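Local coordinates for lactococcal prophage ps3 protein 05 (Staphylococcus epidermidis ATCC 12228, PDB 3G8W) that probably transfers an acetyl group from acetyl-CoA to an acceptor, as expected of a GNAT-family acetyltransferase, at residues B[94-97]-B[98-102]. Sequence-based numbering, arbitrary orientation.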
loop_
_atom_site.group_PDB
_atom_site.type_symbol
_atom_site.label_atom_id
_atom_site.label_comp_id
_atom_site.label_asym_id
_atom_site.label_seq_id
_atom_site.Cartn_x
_atom_site.Cartn_y
_atom_site.Cartn_z
ATOM N N ASN B 94 13.752 -2.458 24.384
ATOM C CA ASN B 94 12.366 -2.109 24.591
ATOM C C ASN B 94 12.300 -0.904 25.533
ATOM O O ASN B 94 11.538 -0.888 26.496
ATOM C CB ASN B 94 11.614 -3.308 25.179
ATOM C CG ASN B 94 10.135 -3.262 24.880
ATOM O OD1 ASN B 94 9.691 -2.543 23.966
ATOM N ND2 ASN B 94 9.353 -4.028 25.644
ATOM N N ASP B 95 13.150 0.084 25.272
ATOM C CA ASP B 95 13.084 1.347 25.968
ATOM C C ASP B 95 11.971 2.200 25.338
ATOM O O ASP B 95 12.121 2.770 24.251
ATOM C CB ASP B 95 14.447 2.035 25.930
ATOM C CG ASP B 95 14.495 3.298 26.769
ATOM O OD1 ASP B 95 15.588 3.645 27.290
ATOM O OD2 ASP B 95 13.443 3.960 26.895
ATOM N N GLU B 96 10.845 2.259 26.029
ATOM C CA GLU B 96 9.694 3.002 25.567
ATOM C C GLU B 96 9.809 4.512 25.705
ATOM O O GLU B 96 9.176 5.239 24.942
ATOM C CB GLU B 96 8.467 2.552 26.315
ATOM C CG GLU B 96 7.480 1.812 25.476
ATOM C CD GLU B 96 6.172 1.611 26.221
ATOM O OE1 GLU B 96 5.332 0.784 25.763
ATOM O OE2 GLU B 96 6.000 2.292 27.275
ATOM N N ILE B 97 10.564 4.996 26.690
ATOM C CA ILE B 97 10.730 6.437 26.847
ATOM C C ILE B 97 11.323 6.969 25.554
ATOM O O ILE B 97 10.910 8.020 25.043
ATOM C CB ILE B 97 11.636 6.795 28.036
ATOM C CG1 ILE B 97 10.838 6.816 29.334
ATOM C CG2 ILE B 97 12.246 8.156 27.869
ATOM C CD1 ILE B 97 10.797 5.507 30.048
ATOM N N VAL B 98 12.267 6.196 25.020
ATOM C CA VAL B 98 13.009 6.539 23.819
ATOM C C VAL B 98 12.153 6.406 22.563
ATOM O O VAL B 98 12.170 7.292 21.719
ATOM C CB VAL B 98 14.278 5.657 23.700
ATOM C CG1 VAL B 98 15.002 5.911 22.402
ATOM C CG2 VAL B 98 15.203 5.913 24.879
ATOM N N ASN B 99 11.421 5.301 22.430
ATOM C CA ASN B 99 10.575 5.088 21.257
ATOM C C ASN B 99 9.501 6.178 21.166
ATOM O O ASN B 99 9.275 6.749 20.107
ATOM C CB ASN B 99 9.935 3.694 21.287
ATOM C CG ASN B 99 9.501 3.210 19.902
ATOM O OD1 ASN B 99 10.278 3.202 18.948
ATOM N ND2 ASN B 99 8.260 2.782 19.795
ATOM N N ARG B 100 8.851 6.474 22.294
ATOM C CA ARG B 100 7.849 7.533 22.371
ATOM C C ARG B 100 8.442 8.827 21.848
ATOM O O ARG B 100 7.787 9.557 21.123
ATOM C CB ARG B 100 7.331 7.700 23.787
ATOM C CG ARG B 100 6.338 8.788 23.948
ATOM C CD ARG B 100 5.747 8.825 25.353
ATOM N NE ARG B 100 5.279 7.518 25.833
ATOM C CZ ARG B 100 4.090 6.973 25.560
ATOM N NH1 ARG B 100 3.210 7.603 24.805
ATOM N NH2 ARG B 100 3.775 5.785 26.044
ATOM N N GLU B 101 9.692 9.102 22.177
ATOM C CA GLU B 101 10.323 10.312 21.681
ATOM C C GLU B 101 10.541 10.226 20.165
ATOM O O GLU B 101 10.364 11.209 19.437
ATOM C CB GLU B 101 11.627 10.551 22.420
ATOM C CG GLU B 101 12.029 11.990 22.525
ATOM C CD GLU B 101 13.337 12.145 23.293
ATOM O OE1 GLU B 101 14.314 12.701 22.712
ATOM O OE2 GLU B 101 13.393 11.694 24.476
ATOM N N LEU B 102 10.920 9.042 19.694
ATOM C CA LEU B 102 11.077 8.785 18.269
ATOM C C LEU B 102 9.757 8.970 17.472
ATOM O O LEU B 102 9.754 9.679 16.457
ATOM C CB LEU B 102 11.611 7.366 18.084
ATOM C CG LEU B 102 12.480 6.891 16.923
ATOM C CD1 LEU B 102 11.823 5.687 16.338
ATOM C CD2 LEU B 102 12.697 7.920 15.856
#
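Val-98 and Asp-95 meet at the N-cap of helix 96-112, the crossover helix of the beta-alpha-beta unit between strands 83-91 and 117-123 of the GNAT fold. The Val-98 backbone N donates to Asp-95 OD2 at 3.1 Å in a fairly straight bond, and reaches the oxygen from above the carboxylate plane, 51° out of it. The chi1 of Asp-95 (-174°) swings the carboxylate away from its own N and toward the amide of Val-98, over the first turn, where its negative charge probably complements the helix dipole. Val-98 CG2 lies against this same group, 3.3 Å from Asp-95 CG, the two side chains crossing at about a right angle; the same valine side chain also touches Val-67 and Ala-68 of strand 65-74 and Ala-60 of strand 55-62. Asn-99 N bonds to Asp-95 O at 3.2 Å, so one residue caps through its side chain and opens the helical ladder through its carbonyl. The buried Asn-99 amide turns from the cap and gives its ND2 hydrogen to Asn-89 OD1 on strand 83-91. Arg-100 N continues the ladder to Glu-96 O at 2.9 Å. The Arg-100 guanidinium is brought round by a bend at chi3 (-49°), and Glu-96 OE2 approaches its rim, roughly level with it. This oxygen lies 4.3 Å from Arg-100 NH2, too far for a salt bridge, so any attraction is probably weak, while NH1 bonds to Ser-135 OG on helix 127-136. Glu-101 follows, its CB 3.7 Å from Ile-97 O, and its backbone N closes the next rung on that same carbonyl oxygen at 3.3 Å.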